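Local coordinates for SusD family protein (Bacteroides uniformis, PDB 7KV1), which probably binds beta-glucan at the cell surface of a gut bacterium, as a surface glycan-binding protein of the SusD family, at residues A[111-114]-A[115-119]; A[155-158]-A[159-163]. All blocks are in the same frame, centred on the assembly; numbering follows the deposited sequence.

Overall arrangement
Running from the N terminus, the chain first makes interaction 1 near the start of helix 110-129, then turns back into helix 138-162 and makes interaction 2 at that helix's C-terminal end. Each is a local contact between residues three or four apart within one helix, so neither closes a long loop; they follow in series, neither nesting nor crossing. The two helices are successive members of the TPR-like helical part of this SusD-family protein and lie against each other here, the contact centres about 10 Å apart. Asp116 of interaction 1 packs on Met158 and Leu159 of interaction 2, Gly119 meets the ring of Tyr155, and Trp113 takes Phe163 edge-to-face.

Interaction 1 of 2, residues A[111-114]-A[115-119]; sequences SLWT and VDYSG
With CG anti to the backbone N in Trp113 (chi1 177°) and anti to the carbonyl carbon in Tyr117 (chi1 -77°), the two rings lean toward each other along one flank of helix 110-129, in the TPR-like helical part of the SusD fold. They form an i to i+4 edge-to-face pair: the CD2-CE2 edge of Tyr117 points at one face of the indole, with Tyr117 CE2 3.5 Å from Trp113 CE2. The five-membered ring and the phenol ring have centroids 4.7 Å apart and planes inclined at 57°, an edge-to-face pair tilted well away from perpendicular. Phe163 and Pro167 also touch the indole, and the Tyr117 hydroxyl is hydrogen-bonded to Pro167 O, which fixes the far end of the phenol. An alanine in place of Trp113 would take away the face on which this edge rests and would probably leave a gap between Tyr117 and Phe163. Beneath the rings Tyr117 N makes a nearly straight bond of 3.0 Å to Trp113 O. One residue further on, Ser118 folds its hydroxyl back onto the helix, and Thr114 O accepts twice: from Ser118 N at 2.9 Å and from Ser118 OG at 2.8 Å, the hydroxyl standing well above the carbonyl plane.

Interaction 2 of 2, residues A[155-158]-A[159-163]; sequences YYNM and LWHYF
His161 and Asn157 meet one turn apart in the last turns of helix 138-162, where the imidazole folds back over the preceding turn. Along the His161 side chain, CB lies 3.5 Å from Asn157 O and CG stays close to the same carbonyl. ND1 then donates to Asn157 O at 3.0 Å, with the acceptor nearly in the ring plane and an N-H...O angle of 148°. Beyond it CE1 lies 3.0 Å from Asn157 OD1, and the ring stands almost perpendicular to the amide, their planes 87° apart. Asn157 O also accepts the helical bond from His161 N at 2.9 Å, so two donors of one residue grip it from opposite faces of the carbonyl plane. Asn157 carries CG anti to its backbone N (chi1 177°), which brings OD1 toward the edge of the Trp160 indole, 3.3 Å from CE3 and in the plane of that ring, while ND2 is hydrogen-bonded to Glu239 of helix 230-244. Tyr243 of that helix stacks on the imidazole. Around the rest of the turn the side-chain contacts are apolar: Tyr156 CD1 touches Leu159 CD1 at 3.9 Å, and Met158 CG approaches Tyr162 CD2 at 4.1 Å. Chemically, the bond to Asn157 O calls for a proton on ND1 of His161, and with it the ring is held against rotation in a buried aromatic setting, its donor satisfied by the helix's own backbone.

Interaction 1 of 2, residues A[111-114]-A[115-119]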
ATOM      1  N   SER A 111     -15.938  -1.543   3.103  1.00 23.37           N
ATOM      2  CA  SER A 111     -15.771  -0.098   2.813  1.00 25.24           C
ATOM      3  C   SER A 111     -14.753   0.097   1.682  1.00 23.51           C
ATOM      4  O   SER A 111     -14.949   1.000   0.847  1.00 22.57           O
ATOM      5  CB  SER A 111     -15.400   0.675   4.069  1.00 25.70           C
ATOM      6  OG  SER A 111     -14.138   0.251   4.502  1.00 27.97           O
ATOM      7  N   LEU A 112     -13.725  -0.752   1.612  1.00 24.21           N
ATOM      8  CA  LEU A 112     -12.666  -0.657   0.582  1.00 24.84           C
ATOM      9  C   LEU A 112     -13.290  -0.940  -0.783  1.00 23.46           C
ATOM     10  O   LEU A 112     -12.957  -0.230  -1.745  1.00 24.83           O
ATOM     11  CB  LEU A 112     -11.552  -1.660   0.927  1.00 27.38           C
ATOM     12  CG  LEU A 112     -10.132  -1.190   0.719  1.00 29.13           C
ATOM     13  CD1 LEU A 112      -9.878   0.095   1.504  1.00 31.38           C
ATOM     14  CD2 LEU A 112      -9.139  -2.284   1.105  1.00 29.36           C
ATOM     15  N   TRP A 113     -14.206  -1.901  -0.852  1.00 21.61           N
ATOM     16  CA  TRP A 113     -15.002  -2.205  -2.066  1.00 23.40           C
ATOM     17  C   TRP A 113     -15.788  -0.957  -2.505  1.00 20.96           C
ATOM     18  O   TRP A 113     -15.656  -0.538  -3.657  1.00 22.84           O
ATOM     19  CB  TRP A 113     -15.889  -3.418  -1.793  1.00 23.35           C
ATOM     20  CG  TRP A 113     -16.825  -3.838  -2.896  1.00 22.24           C
ATOM     21  CD1 TRP A 113     -17.940  -3.186  -3.333  1.00 22.48           C
ATOM     22  CD2 TRP A 113     -16.835  -5.121  -3.550  1.00 21.50           C
ATOM     23  NE1 TRP A 113     -18.625  -3.960  -4.238  1.00 23.07           N
ATOM     24  CE2 TRP A 113     -17.948  -5.141  -4.407  1.00 21.98           C
ATOM     25  CE3 TRP A 113     -15.987  -6.234  -3.500  1.00 23.28           C
ATOM     26  CZ2 TRP A 113     -18.235  -6.226  -5.220  1.00 22.19           C
ATOM     27  CZ3 TRP A 113     -16.270  -7.309  -4.310  1.00 22.13           C
ATOM     28  CH2 TRP A 113     -17.383  -7.299  -5.149  1.00 22.26           C
ATOM     29  N   THR A 114     -16.517  -0.324  -1.596  1.00 24.05           N
ATOM     30  CA  THR A 114     -17.298   0.902  -1.889  1.00 24.49           C
ATOM     31  C   THR A 114     -16.351   2.022  -2.349  1.00 23.78           C
ATOM     32  O   THR A 114     -16.627   2.627  -3.390  1.00 22.91           O
ATOM     33  CB  THR A 114     -18.159   1.311  -0.690  1.00 26.43           C
ATOM     34  OG1 THR A 114     -18.904   0.142  -0.378  1.00 26.52           O
ATOM     35  CG2 THR A 114     -19.068   2.475  -1.027  1.00 28.02           C
ATOM     36  N   VAL A 115     -15.262   2.277  -1.620  1.00 22.05           N
ATOM     37  CA  VAL A 115     -14.250   3.291  -2.018  1.00 23.64           C
ATOM     38  C   VAL A 115     -13.789   3.019  -3.451  1.00 23.64           C
ATOM     39  O   VAL A 115     -13.827   3.933  -4.298  1.00 24.51           O
ATOM     40  CB  VAL A 115     -13.052   3.263  -1.057  1.00 27.65           C
ATOM     41  CG1 VAL A 115     -11.900   4.086  -1.602  1.00 30.02           C
ATOM     42  CG2 VAL A 115     -13.435   3.713   0.341  1.00 27.82           C
ATOM     43  N   ASP A 116     -13.334   1.797  -3.727  1.00 22.88           N
ATOM     44  CA  ASP A 116     -12.721   1.472  -5.046  1.00 21.10           C
ATOM     45  C   ASP A 116     -13.756   1.647  -6.167  1.00 21.35           C
ATOM     46  O   ASP A 116     -13.422   2.280  -7.184  1.00 20.05           O
ATOM     47  CB  ASP A 116     -12.091   0.084  -5.046  1.00 21.62           C
ATOM     48  CG  ASP A 116     -10.881  -0.036  -4.131  1.00 22.36           C
ATOM     49  OD1 ASP A 116     -10.201   1.003  -3.868  1.00 20.18           O
ATOM     50  OD2 ASP A 116     -10.641  -1.176  -3.669  1.00 23.17           O
ATOM     51  N   TYR A 117     -14.976   1.110  -6.017  1.00 21.52           N
ATOM     52  CA  TYR A 117     -16.015   1.255  -7.071  1.00 23.39           C
ATOM     53  C   TYR A 117     -16.471   2.717  -7.193  1.00 23.32           C
ATOM     54  O   TYR A 117     -16.894   3.105  -8.296  1.00 24.96           O
ATOM     55  CB  TYR A 117     -17.155   0.234  -6.906  1.00 21.90           C
ATOM     56  CG  TYR A 117     -16.748  -1.133  -7.379  1.00 21.22           C
ATOM     57  CD1 TYR A 117     -16.518  -1.383  -8.726  1.00 21.25           C
ATOM     58  CD2 TYR A 117     -16.553  -2.172  -6.482  1.00 21.50           C
ATOM     59  CE1 TYR A 117     -16.138  -2.644  -9.171  1.00 20.83           C
ATOM     60  CE2 TYR A 117     -16.179  -3.434  -6.909  1.00 20.55           C
ATOM     61  CZ  TYR A 117     -15.943  -3.669  -8.254  1.00 20.52           C
ATOM     62  OH  TYR A 117     -15.559  -4.916  -8.659  1.00 20.47           O
ATOM     63  N   SER A 118     -16.446   3.501  -6.121  1.00 25.28           N
ATOM     64  CA  SER A 118     -16.713   4.953  -6.198  1.00 24.57           C
ATOM     65  C   SER A 118     -15.635   5.633  -7.049  1.00 24.63           C
ATOM     66  O   SER A 118     -15.968   6.401  -7.954  1.00 23.16           O
ATOM     67  CB  SER A 118     -16.795   5.550  -4.827  1.00 26.93           C
ATOM     68  OG  SER A 118     -17.897   4.993  -4.129  1.00 27.01           O
ATOM     69  N   GLY A 119     -14.367   5.333  -6.789  1.00 25.23           N
ATOM     70  CA  GLY A 119     -13.270   5.798  -7.653  1.00 23.71           C
ATOM     71  C   GLY A 119     -13.491   5.402  -9.098  1.00 23.80           C
ATOM     72  O   GLY A 119     -13.355   6.270 -10.020  1.00 25.28           O
TER

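Interaction 2 of 2, residues A[155-158]-A[159-163]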
ATOM      1  N   TYR A 155      -7.532   1.759  -8.486  1.00 20.52           N
ATOM      2  CA  TYR A 155      -8.735   1.311  -7.735  1.00 19.55           C
ATOM      3  C   TYR A 155      -8.981  -0.174  -7.999  1.00 19.68           C
ATOM      4  O   TYR A 155      -9.331  -0.878  -7.039  1.00 20.47           O
ATOM      5  CB  TYR A 155      -9.947   2.175  -8.089  1.00 19.55           C
ATOM      6  CG  TYR A 155      -9.872   3.605  -7.608  1.00 19.64           C
ATOM      7  CD1 TYR A 155      -9.704   3.900  -6.261  1.00 19.84           C
ATOM      8  CD2 TYR A 155     -10.008   4.666  -8.499  1.00 18.57           C
ATOM      9  CE1 TYR A 155      -9.673   5.213  -5.809  1.00 21.34           C
ATOM     10  CE2 TYR A 155      -9.949   5.979  -8.067  1.00 20.19           C
ATOM     11  CZ  TYR A 155      -9.809   6.254  -6.717  1.00 21.40           C
ATOM     12  OH  TYR A 155      -9.752   7.546  -6.299  1.00 22.11           O
ATOM     13  N   TYR A 156      -8.852  -0.648  -9.260  1.00 20.02           N
ATOM     14  CA  TYR A 156      -9.119  -2.061  -9.578  1.00 18.56           C
ATOM     15  C   TYR A 156      -8.033  -2.913  -8.932  1.00 19.07           C
ATOM     16  O   TYR A 156      -8.299  -4.076  -8.524  1.00 17.71           O
ATOM     17  CB  TYR A 156      -9.209  -2.306 -11.078  1.00 19.54           C
ATOM     18  CG  TYR A 156     -10.612  -2.216 -11.604  1.00 19.18           C
ATOM     19  CD1 TYR A 156     -11.576  -3.117 -11.178  1.00 19.35           C
ATOM     20  CD2 TYR A 156     -10.976  -1.228 -12.509  1.00 20.25           C
ATOM     21  CE1 TYR A 156     -12.871  -3.049 -11.653  1.00 19.10           C
ATOM     22  CE2 TYR A 156     -12.274  -1.160 -13.006  1.00 20.87           C
ATOM     23  CZ  TYR A 156     -13.222  -2.064 -12.560  1.00 20.37           C
ATOM     24  OH  TYR A 156     -14.528  -1.975 -12.965  1.00 21.49           O
ATOM     25  N   ASN A 157      -6.816  -2.368  -8.880  1.00 18.82           N
ATOM     26  CA  ASN A 157      -5.659  -3.117  -8.334  1.00 18.43           C
ATOM     27  C   ASN A 157      -5.929  -3.443  -6.854  1.00 17.80           C
ATOM     28  O   ASN A 157      -5.582  -4.542  -6.390  1.00 17.34           O
ATOM     29  CB  ASN A 157      -4.369  -2.322  -8.540  1.00 17.31           C
ATOM     30  CG  ASN A 157      -3.181  -3.020  -7.934  1.00 17.52           C
ATOM     31  OD1 ASN A 157      -2.977  -4.220  -8.172  1.00 16.70           O
ATOM     32  ND2 ASN A 157      -2.419  -2.268  -7.147  1.00 17.27           N
ATOM     33  N   MET A 158      -6.483  -2.482  -6.118  1.00 17.88           N
ATOM     34  CA  MET A 158      -6.874  -2.670  -4.701  1.00 18.29           C
ATOM     35  C   MET A 158      -7.947  -3.766  -4.592  1.00 17.76           C
ATOM     36  O   MET A 158      -7.765  -4.716  -3.812  1.00 17.33           O
ATOM     37  CB  MET A 158      -7.381  -1.354  -4.103  1.00 18.45           C
ATOM     38  CG  MET A 158      -7.435  -1.357  -2.610  1.00 21.14           C
ATOM     39  SD  MET A 158      -7.879   0.299  -2.009  1.00 24.81           S
ATOM     40  CE  MET A 158      -6.457   1.247  -2.535  1.00 23.17           C
ATOM     41  N   LEU A 159      -9.001  -3.689  -5.393  1.00 17.88           N
ATOM     42  CA  LEU A 159     -10.073  -4.723  -5.425  1.00 18.56           C
ATOM     43  C   LEU A 159      -9.463  -6.097  -5.693  1.00 18.31           C
ATOM     44  O   LEU A 159      -9.820  -7.071  -5.000  1.00 18.44           O
ATOM     45  CB  LEU A 159     -11.094  -4.381  -6.509  1.00 18.55           C
ATOM     46  CG  LEU A 159     -11.996  -3.195  -6.192  1.00 19.18           C
ATOM     47  CD1 LEU A 159     -12.694  -2.719  -7.460  1.00 21.26           C
ATOM     48  CD2 LEU A 159     -13.019  -3.552  -5.105  1.00 21.81           C
ATOM     49  N   TRP A 160      -8.622  -6.170  -6.712  1.00 17.73           N
ATOM     50  CA  TRP A 160      -7.988  -7.423  -7.163  1.00 17.02           C
ATOM     51  C   TRP A 160      -7.160  -7.990  -6.024  1.00 17.42           C
ATOM     52  O   TRP A 160      -7.265  -9.195  -5.777  1.00 18.62           O
ATOM     53  CB  TRP A 160      -7.136  -7.140  -8.401  1.00 17.32           C
ATOM     54  CG  TRP A 160      -6.329  -8.285  -8.910  1.00 16.90           C
ATOM     55  CD1 TRP A 160      -6.768  -9.492  -9.369  1.00 17.64           C
ATOM     56  CD2 TRP A 160      -4.907  -8.285  -9.101  1.00 16.70           C
ATOM     57  NE1 TRP A 160      -5.700 -10.263  -9.770  1.00 17.43           N
ATOM     58  CE2 TRP A 160      -4.552  -9.551  -9.625  1.00 16.12           C
ATOM     59  CE3 TRP A 160      -3.885  -7.381  -8.786  1.00 16.46           C
ATOM     60  CZ2 TRP A 160      -3.227  -9.921  -9.859  1.00 17.10           C
ATOM     61  CZ3 TRP A 160      -2.585  -7.713  -9.095  1.00 16.74           C
ATOM     62  CH2 TRP A 160      -2.256  -8.966  -9.626  1.00 16.25           C
ATOM     63  N   HIS A 161      -6.380  -7.160  -5.329  1.00 17.38           N
ATOM     64  CA  HIS A 161      -5.476  -7.641  -4.244  1.00 18.01           C
ATOM     65  C   HIS A 161      -6.290  -8.252  -3.101  1.00 17.73           C
ATOM     66  O   HIS A 161      -5.855  -9.287  -2.549  1.00 20.37           O
ATOM     67  CB  HIS A 161      -4.570  -6.512  -3.712  1.00 17.77           C
ATOM     68  CG  HIS A 161      -3.228  -6.387  -4.359  1.00 18.90           C
ATOM     69  ND1 HIS A 161      -3.045  -5.836  -5.606  1.00 18.20           N
ATOM     70  CD2 HIS A 161      -1.993  -6.745  -3.929  1.00 20.60           C
ATOM     71  CE1 HIS A 161      -1.760  -5.800  -5.883  1.00 18.05           C
ATOM     72  NE2 HIS A 161      -1.092  -6.393  -4.887  1.00 19.19           N
ATOM     73  N   TYR A 162      -7.388  -7.602  -2.709  1.00 18.84           N
ATOM     74  CA  TYR A 162      -8.168  -7.966  -1.484  1.00 17.95           C
ATOM     75  C   TYR A 162      -9.212  -9.027  -1.830  1.00 17.42           C
ATOM     76  O   TYR A 162      -9.202 -10.086  -1.148  1.00 18.19           O
ATOM     77  CB  TYR A 162      -8.773  -6.724  -0.810  1.00 19.01           C
ATOM     78  CG  TYR A 162      -7.747  -5.977  -0.017  1.00 17.96           C
ATOM     79  CD1 TYR A 162      -7.267  -6.467   1.184  1.00 19.72           C
ATOM     80  CD2 TYR A 162      -7.162  -4.839  -0.528  1.00 19.76           C
ATOM     81  CE1 TYR A 162      -6.258  -5.812   1.878  1.00 18.41           C
ATOM     82  CE2 TYR A 162      -6.170  -4.171   0.159  1.00 20.01           C
ATOM     83  CZ  TYR A 162      -5.704  -4.667   1.357  1.00 18.00           C
ATOM     84  OH  TYR A 162      -4.691  -4.027   2.003  1.00 16.69           O
ATOM     85  N   PHE A 163     -10.057  -8.777  -2.839  1.00 16.74           N
ATOM     86  CA  PHE A 163     -11.227  -9.640  -3.163  1.00 17.46           C
ATOM     87  C   PHE A 163     -10.967 -10.567  -4.361  1.00 17.73           C
ATOM     88  O   PHE A 163     -11.627 -11.638  -4.443  1.00 19.24           O
ATOM     89  CB  PHE A 163     -12.464  -8.785  -3.417  1.00 17.68           C
ATOM     90  CG  PHE A 163     -12.812  -7.875  -2.277  1.00 19.14           C
ATOM     91  CD1 PHE A 163     -13.511  -8.360  -1.176  1.00 19.86           C
ATOM     92  CD2 PHE A 163     -12.404  -6.550  -2.288  1.00 18.32           C
ATOM     93  CE1 PHE A 163     -13.804  -7.523  -0.103  1.00 20.09           C
ATOM     94  CE2 PHE A 163     -12.725  -5.710  -1.226  1.00 19.93           C
ATOM     95  CZ  PHE A 163     -13.380  -6.211  -0.116  1.00 19.62           C
TER